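Local coordinates for protein putative Nitroreductase (Anabaena variabilis ATCC 29413, PDB 3EO7) that binds flavin mononucleotide and probably acts as an oxidoreductase of the nitroreductase family, at residues A[97-102]-A[193-198]; A[83-88]-A[330-335]. One frame throughout, in Å; residues are numbered along the deposited sequence. Where two conformers were deposited one is given.

Overall arrangement
Both contacts touch FMN, and their centres are about 10 Å apart. They meet through the two-stranded antiparallel sheet of strands 84-90 and 93-98, where Leu97 O and Thr85 N lie 2.8 Å apart, probably hydrogen-bonded. Contact 1 fixes the loop after strand 93-98 to helix 181-202 in a buried contact whose centre is about 8 Å from the centre of the chain. Contact 2, nearer the surface at about 17 Å, joins strand 84-90 to the end of helix 325-333. Arg334 bridges them, since its NE donates to Ala99 O while its other nitrogens reach the phosphate of FMN. Contact 1 hydrogen-bonds the ribityl O3' and packs beside the phosphate, which contact 2 binds through its arginines.

Contact 1. Residues A[97-102]-A[193-198]; sequences LRAAPS and LGNIEL. With FMN (flavin mononucleotide), chain B.
Asn195, on helix 181-202, reaches across to the Ala99-Ala100 turn that follows strand 93-98, and this one buried side chain makes nearly the whole contact. Its CB serves to carry the amide clear of the helix; CG lies anti to the carbonyl carbon (chi1 -77°), a setting that directs the group at the turn, and comes to 4.0 Å from Ala99 O. The tip then divides its work. OD1 accepts a hydrogen bond from Gln465 of helix 452-473, whereas ND2 donates to Ala99 O over 3.0 Å, nearly straight at 156°. The acceptor lies close to the plane of the amide, but ND2 stands well above the carbonyl plane of Ala99, 75° out of it. A further bond from ND2 to Ser81 O ties in helix 66-82, and with three partners the amide can hardly flip. The methyl groups of Ala99 and Ala100 both lie near the donor, each CB 3.8 Å from ND2, small enough to let the amide reach the backbone.

Further along, the same loop meets the cofactor. Ser102 N donates to O3' of FMN at 3.0 Å, Pro101 CB packs 3.1 Å from that oxygen, and Pro101 CG lies 4.0 Å from the C8M methyl. Ser102 OG turns instead to Asp188 of helix 181-202 and to Tyr107 N. Helix 181-202 thus holds the loop from behind while the other side of the loop, through Pro101 and Ser102, lines the FMN pocket, an organisation consistent with a nitroreductase-family flavin site.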
loop_
_atom_site.group_PDB
_atom_site.type_symbol
_atom_site.label_atom_id
_atom_site.label_comp_id
_atom_site.label_asym_id
_atom_site.label_seq_id
_atom_site.Cartn_x
_atom_site.Cartn_y
_atom_site.Cartn_z
ATOM N N LEU A 97 -5.090 -14.184 8.818
ATOM C CA LEU A 97 -4.227 -13.462 7.932
ATOM C C LEU A 97 -4.928 -13.310 6.593
ATOM O O LEU A 97 -5.815 -14.095 6.227
ATOM C CB LEU A 97 -2.893 -14.185 7.765
ATOM C CG LEU A 97 -2.154 -14.556 9.055
ATOM C CD1 LEU A 97 -0.822 -15.209 8.675
ATOM C CD2 LEU A 97 -1.918 -13.377 9.988
ATOM N N ARG A 98 -4.521 -12.276 5.886
ATOM C CA ARG A 98 -5.210 -11.856 4.683
ATOM C C ARG A 98 -4.336 -11.725 3.466
ATOM O O ARG A 98 -3.105 -11.825 3.517
ATOM C CB ARG A 98 -5.898 -10.495 4.955
ATOM C CG ARG A 98 -6.664 -10.425 6.278
ATOM C CD ARG A 98 -7.573 -9.209 6.398
ATOM N NE ARG A 98 -8.091 -9.163 7.769
ATOM C CZ ARG A 98 -8.947 -8.277 8.234
ATOM N NH1 ARG A 98 -9.479 -7.374 7.445
ATOM N NH2 ARG A 98 -9.295 -8.326 9.516
ATOM N N ALA A 99 -5.004 -11.470 2.343
ATOM C CA ALA A 99 -4.330 -11.278 1.061
ATOM C C ALA A 99 -3.338 -10.118 1.129
ATOM O O ALA A 99 -2.331 -10.107 0.417
ATOM C CB ALA A 99 -5.363 -11.036 -0.070
ATOM N N ALA A 100 -3.668 -9.090 1.908
ATOM C CA ALA A 100 -2.783 -7.960 2.116
ATOM C C ALA A 100 -2.083 -8.119 3.487
ATOM O O ALA A 100 -2.743 -8.468 4.465
ATOM C CB ALA A 100 -3.560 -6.644 2.128
ATOM N N PRO A 101 -0.754 -7.856 3.533
ATOM C CA PRO A 101 -0.010 -7.853 4.799
ATOM C C PRO A 101 -0.434 -6.622 5.595
ATOM O O PRO A 101 -1.071 -5.723 5.055
ATOM C CB PRO A 101 1.451 -7.751 4.365
ATOM C CG PRO A 101 1.373 -7.004 3.033
ATOM C CD PRO A 101 0.119 -7.524 2.380
ATOM N N SER A 102 -0.115 -6.600 6.877
ATOM C CA SER A 102 -0.449 -5.454 7.734
ATOM C C SER A 102 0.501 -5.424 8.907
ATOM O O SER A 102 0.748 -6.478 9.532
ATOM C CB SER A 102 -1.877 -5.568 8.284
ATOM O OG SER A 102 -2.130 -4.667 9.360
ATOM N N LEU A 193 -3.942 -1.522 -1.923
ATOM C CA LEU A 193 -4.063 -0.900 -3.240
ATOM C C LEU A 193 -3.317 -1.677 -4.313
ATOM O O LEU A 193 -3.827 -1.802 -5.435
ATOM C CB LEU A 193 -3.570 0.551 -3.243
ATOM C CG LEU A 193 -4.288 1.577 -2.327
ATOM C CD1 LEU A 193 -3.714 2.984 -2.613
ATOM C CD2 LEU A 193 -5.811 1.531 -2.518
ATOM N N GLY A 194 -2.108 -2.176 -3.986
ATOM C CA GLY A 194 -1.352 -3.042 -4.924
ATOM C C GLY A 194 -2.162 -4.299 -5.256
ATOM O O GLY A 194 -2.244 -4.719 -6.426
ATOM N N ASN A 195 -2.800 -4.911 -4.267
ATOM C CA ASN A 195 -3.634 -6.096 -4.581
ATOM C C ASN A 195 -4.830 -5.727 -5.442
ATOM O O ASN A 195 -5.215 -6.479 -6.337
ATOM C CB ASN A 195 -4.183 -6.791 -3.336
ATOM C CG ASN A 195 -3.177 -7.618 -2.622
ATOM O OD1 ASN A 195 -2.066 -7.899 -3.129
ATOM N ND2 ASN A 195 -3.531 -8.018 -1.416
ATOM N N ILE A 196 -5.459 -4.602 -5.140
ATOM C CA ILE A 196 -6.623 -4.178 -5.927
ATOM C C ILE A 196 -6.265 -4.031 -7.403
ATOM O O ILE A 196 -6.996 -4.533 -8.267
ATOM C CB ILE A 196 -7.270 -2.929 -5.351
ATOM C CG1 ILE A 196 -7.906 -3.251 -4.006
ATOM C CG2 ILE A 196 -8.372 -2.309 -6.319
ATOM C CD1 ILE A 196 -8.390 -2.000 -3.270
ATOM N N GLU A 197 -5.162 -3.365 -7.731
ATOM C CA GLU A 197 -4.826 -3.253 -9.148
ATOM C C GLU A 197 -4.525 -4.611 -9.795
ATOM O O GLU A 197 -4.924 -4.849 -10.939
ATOM C CB GLU A 197 -3.697 -2.272 -9.453
ATOM C CG GLU A 197 -2.458 -2.499 -8.739
ATOM C CD GLU A 197 -1.221 -2.604 -9.673
ATOM O OE1 GLU A 197 -1.244 -3.164 -10.774
ATOM O OE2 GLU A 197 -0.169 -2.240 -9.210
ATOM N N LEU A 198 -3.850 -5.507 -9.073
ATOM C CA LEU A 198 -3.520 -6.827 -9.644
ATOM C C LEU A 198 -4.753 -7.740 -9.758
ATOM O O LEU A 198 -4.956 -8.402 -10.778
ATOM C CB LEU A 198 -2.385 -7.483 -8.861
ATOM C CG LEU A 198 -1.068 -6.704 -9.007
ATOM C CD1 LEU A 198 0.016 -7.222 -7.983
ATOM C CD2 LEU A 198 -0.564 -6.766 -10.500
HETATM N N1 FMN B . 6.973 -8.230 9.891
HETATM C C2 FMN B . 8.053 -8.276 10.757
HETATM O O2 FMN B . 8.485 -9.347 11.170
HETATM N N3 FMN B . 8.682 -7.155 11.229
HETATM C C4 FMN B . 8.259 -5.900 10.906
HETATM O O4 FMN B . 8.979 -4.932 11.212
HETATM C C4A FMN B . 7.177 -5.805 10.032
HETATM N N5 FMN B . 6.665 -4.564 9.706
HETATM C C5A FMN B . 5.631 -4.467 8.753
HETATM C C6 FMN B . 5.165 -3.235 8.309
HETATM C C7 FMN B . 4.127 -3.137 7.384
HETATM C C7M FMN B . 3.719 -1.765 6.824
HETATM C C8 FMN B . 3.537 -4.289 6.882
HETATM C C8M FMN B . 2.545 -4.255 5.738
HETATM C C9 FMN B . 3.992 -5.551 7.308
HETATM C C9A FMN B . 5.040 -5.637 8.242
HETATM N N10 FMN B . 5.489 -6.879 8.675
HETATM C C10 FMN B . 6.546 -6.967 9.540
HETATM C "C1'" FMN B . 4.733 -8.152 8.353
HETATM C "C2'" FMN B . 3.472 -8.329 9.175
HETATM O "O2'" FMN B . 3.815 -8.820 10.489
HETATM C "C3'" FMN B . 2.529 -9.284 8.447
HETATM O "O3'" FMN B . 2.058 -8.679 7.238
HETATM C "C4'" FMN B . 1.353 -9.781 9.308
HETATM O "O4'" FMN B . 1.834 -10.536 10.456
HETATM C "C5'" FMN B . 0.417 -10.634 8.474
HETATM O "O5'" FMN B . 1.069 -11.744 7.917
HETATM P P FMN B . 1.122 -11.994 6.356
HETATM O O1P FMN B . 1.904 -10.846 5.726
HETATM O O2P FMN B . 1.841 -13.330 6.206
HETATM O O3P FMN B . -0.272 -12.064 5.803
#

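Contact 2. Residues A[83-88]-A[330-335]. With FMN (flavin mononucleotide), chain B.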
loop_
_atom_site.group_PDB
_atom_site.type_symbol
_atom_site.label_atom_id
_atom_site.label_comp_id
_atom_site.label_asym_id
_atom_site.label_seq_id
_atom_site.Cartn_x
_atom_site.Cartn_y
_atom_site.Cartn_z
ATOM N N GLY A 83 -9.146 -10.852 1.053
ATOM C CA GLY A 83 -9.756 -12.032 1.610
ATOM C C GLY A 83 -8.876 -12.648 2.668
ATOM O O GLY A 83 -7.666 -12.371 2.729
ATOM N N LEU A 84 -9.484 -13.503 3.481
ATOM C CA LEU A 84 -8.730 -14.283 4.481
ATOM C C LEU A 84 -7.992 -15.428 3.800
ATOM O O LEU A 84 -8.621 -16.185 3.075
ATOM C CB LEU A 84 -9.672 -14.787 5.552
ATOM C CG LEU A 84 -10.462 -13.760 6.318
ATOM C CD1 LEU A 84 -11.189 -14.516 7.486
ATOM C CD2 LEU A 84 -9.591 -12.566 6.800
ATOM N N THR A 85 -6.666 -15.531 3.981
ATOM C CA THR A 85 -5.893 -16.590 3.311
ATOM C C THR A 85 -5.119 -17.532 4.245
ATOM O O THR A 85 -4.522 -18.507 3.775
ATOM C CB THR A 85 -4.973 -15.985 2.237
ATOM O OG1 THR A 85 -3.927 -15.242 2.860
ATOM C CG2 THR A 85 -5.767 -15.130 1.287
ATOM N N ALA A 86 -5.142 -17.258 5.552
ATOM C CA ALA A 86 -4.505 -18.153 6.538
ATOM C C ALA A 86 -5.029 -17.876 7.921
ATOM O O ALA A 86 -5.688 -16.871 8.178
ATOM C CB ALA A 86 -2.971 -18.004 6.533
ATOM N N ARG A 87 -4.701 -18.775 8.835
ATOM C CA ARG A 87 -5.063 -18.533 10.205
ATOM C C ARG A 87 -3.883 -18.898 11.094
ATOM O O ARG A 87 -3.060 -19.746 10.719
ATOM C CB ARG A 87 -6.368 -19.222 10.538
ATOM C CG ARG A 87 -6.396 -20.712 10.541
ATOM C CD ARG A 87 -7.821 -21.149 10.242
ATOM N NE ARG A 87 -8.311 -22.208 11.118
ATOM C CZ ARG A 87 -9.208 -22.042 12.102
ATOM N NH1 ARG A 87 -9.769 -20.855 12.351
ATOM N NH2 ARG A 87 -9.572 -23.086 12.842
HETATM N N MSE A 88 -3.744 -18.185 12.213
HETATM C CA MSE A 88 -2.639 -18.345 13.189
HETATM C C MSE A 88 -3.222 -18.333 14.602
HETATM O O MSE A 88 -4.023 -17.434 14.903
HETATM C CB MSE A 88 -1.690 -17.145 13.084
HETATM C CG MSE A 88 -0.290 -17.325 12.478
HETATM SE SE MSE A 88 0.036 -18.830 11.306
HETATM C CE MSE A 88 1.361 -17.976 10.147
ATOM N N THR A 330 0.007 -17.221 -6.255
ATOM C CA THR A 330 0.932 -16.446 -5.451
ATOM C C THR A 330 0.205 -15.468 -4.510
ATOM O O THR A 330 0.536 -15.399 -3.324
ATOM C CB THR A 330 1.969 -15.746 -6.344
ATOM O OG1 THR A 330 2.877 -16.746 -6.864
ATOM C CG2 THR A 330 2.720 -14.703 -5.568
HETATM N N MSE A 331 -0.818 -14.787 -5.013
HETATM C CA MSE A 331 -1.581 -13.871 -4.189
HETATM C C MSE A 331 -2.260 -14.627 -3.065
HETATM O O MSE A 331 -2.318 -14.161 -1.929
HETATM C CB MSE A 331 -2.599 -13.108 -5.018
HETATM C CG MSE A 331 -1.934 -12.124 -5.957
HETATM SE SE MSE A 331 -3.203 -11.078 -6.983
HETATM C CE MSE A 331 -3.645 -9.715 -5.633
ATOM N N HIS A 332 -2.732 -15.831 -3.361
ATOM C CA HIS A 332 -3.401 -16.598 -2.332
ATOM C C HIS A 332 -2.451 -17.134 -1.253
ATOM O O HIS A 332 -2.802 -17.125 -0.075
ATOM C CB HIS A 332 -4.224 -17.743 -2.951
ATOM C CG HIS A 332 -4.983 -18.532 -1.934
ATOM N ND1 HIS A 332 -6.112 -18.043 -1.307
ATOM C CD2 HIS A 332 -4.771 -19.767 -1.424
ATOM C CE1 HIS A 332 -6.556 -18.944 -0.447
ATOM N NE2 HIS A 332 -5.757 -19.995 -0.494
ATOM N N LYS A 333 -1.253 -17.572 -1.642
ATOM C CA LYS A 333 -0.309 -18.214 -0.707
ATOM C C LYS A 333 0.661 -17.265 -0.015
ATOM O O LYS A 333 1.350 -17.653 0.933
ATOM C CB LYS A 333 0.484 -19.312 -1.417
ATOM C CG LYS A 333 1.555 -18.846 -2.343
ATOM C CD LYS A 333 2.235 -20.054 -3.015
ATOM C CE LYS A 333 3.342 -19.620 -3.980
ATOM N NZ LYS A 333 3.965 -20.801 -4.673
ATOM N N ARG A 334 0.703 -16.020 -0.491
ATOM C CA ARG A 334 1.675 -15.034 -0.037
ATOM C C ARG A 334 1.634 -14.857 1.462
ATOM O O ARG A 334 0.577 -14.589 2.030
ATOM C CB ARG A 334 1.380 -13.684 -0.683
ATOM C CG ARG A 334 2.352 -12.569 -0.217
ATOM C CD ARG A 334 1.684 -11.217 -0.068
ATOM N NE ARG A 334 0.581 -11.239 0.912
ATOM C CZ ARG A 334 0.716 -11.252 2.224
ATOM N NH1 ARG A 334 1.908 -11.202 2.787
ATOM N NH2 ARG A 334 -0.372 -11.269 2.971
ATOM N N ARG A 335 2.791 -15.002 2.097
ATOM C CA ARG A 335 2.967 -14.724 3.522
ATOM C C ARG A 335 4.247 -13.909 3.692
ATOM O O ARG A 335 5.174 -14.027 2.877
ATOM C CB ARG A 335 3.145 -16.026 4.296
ATOM C CG ARG A 335 1.960 -16.985 4.259
ATOM C CD ARG A 335 0.954 -16.733 5.360
ATOM N NE ARG A 335 0.221 -15.468 5.247
ATOM C CZ ARG A 335 -0.920 -15.324 4.583
ATOM N NH1 ARG A 335 -1.486 -16.346 3.963
ATOM N NH2 ARG A 335 -1.545 -14.150 4.585
HETATM N N1 FMN B . 6.973 -8.230 9.891
HETATM C C2 FMN B . 8.053 -8.276 10.757
HETATM O O2 FMN B . 8.485 -9.347 11.170
HETATM N N3 FMN B . 8.682 -7.155 11.229
HETATM C C4 FMN B . 8.259 -5.900 10.906
HETATM O O4 FMN B . 8.979 -4.932 11.212
HETATM C C4A FMN B . 7.177 -5.805 10.032
HETATM N N5 FMN B . 6.665 -4.564 9.706
HETATM C C5A FMN B . 5.631 -4.467 8.753
HETATM C C6 FMN B . 5.165 -3.235 8.309
HETATM C C7 FMN B . 4.127 -3.137 7.384
HETATM C C7M FMN B . 3.719 -1.765 6.824
HETATM C C8 FMN B . 3.537 -4.289 6.882
HETATM C C8M FMN B . 2.545 -4.255 5.738
HETATM C C9 FMN B . 3.992 -5.551 7.308
HETATM C C9A FMN B . 5.040 -5.637 8.242
HETATM N N10 FMN B . 5.489 -6.879 8.675
HETATM C C10 FMN B . 6.546 -6.967 9.540
HETATM C "C1'" FMN B . 4.733 -8.152 8.353
HETATM C "C2'" FMN B . 3.472 -8.329 9.175
HETATM O "O2'" FMN B . 3.815 -8.820 10.489
HETATM C "C3'" FMN B . 2.529 -9.284 8.447
HETATM O "O3'" FMN B . 2.058 -8.679 7.238
HETATM C "C4'" FMN B . 1.353 -9.781 9.308
HETATM O "O4'" FMN B . 1.834 -10.536 10.456
HETATM C "C5'" FMN B . 0.417 -10.634 8.474
HETATM O "O5'" FMN B . 1.069 -11.744 7.917
HETATM P P FMN B . 1.122 -11.994 6.356
HETATM O O1P FMN B . 1.904 -10.846 5.726
HETATM O O2P FMN B . 1.841 -13.330 6.206
HETATM O O3P FMN B . -0.272 -12.064 5.803
HETATM O O HOH W 1 -2.111 -14.203 1.036
HETATM O O HOH W 2 -2.801 -19.162 1.887
#
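Thr85 and Arg335 form a polar contact at the partly exposed edge of the FMN site, where strand 84-90 of the small antiparallel sheet runs beside the C-terminal end of helix 325-333. Both terminal nitrogens of Arg335 donate to the single oxygen OG1 of Thr85, NH1 at 2.9 Å and NH2 at 3.1 Å, the hydroxyl oxygen lying exactly in the guanidinium plane. A chi1 of 70° places that oxygen flanked by N and C of its own backbone, while Thr85 CG2 passes 3.9 Å from His332 ND1. Ala86 CB settles over one face of the guanidinium, 3.4 Å from Arg335 NH1. Thr85 and Ala86 both pair with Leu97 in a classic beta bulge, and both point toward 330-335, Thr85 meeting His332 and Arg335, Ala86 meeting Arg335.

Bends at chi2 and chi3 bring the NE-NH2 edge of the same guanidinium to the phosphate: Arg335 NE donates to FMN O2P over 2.8 Å, and NH2, used a second time, to O3P over 2.7 Å at a nearly straight 171°. Arg334, just past the helix, adds NH1 to O1P at 3.0 Å and NH2 to O3P, so each terminal phosphate oxygen receives a bond from the pair. Water 2, its O 2.6 Å from Thr85 O, donates to that atom and to His332 O and so links the two backbones. A leucine in place of Arg335 would probably leave Thr85 OG1 without its two donors and the phosphate with less positive charge to balance it. The two arginines are likely to compensate the phosphate's negative charge, and Thr85, as a second-shell residue, probably helps the phosphate to hold the Arg335 guanidinium in its rotation.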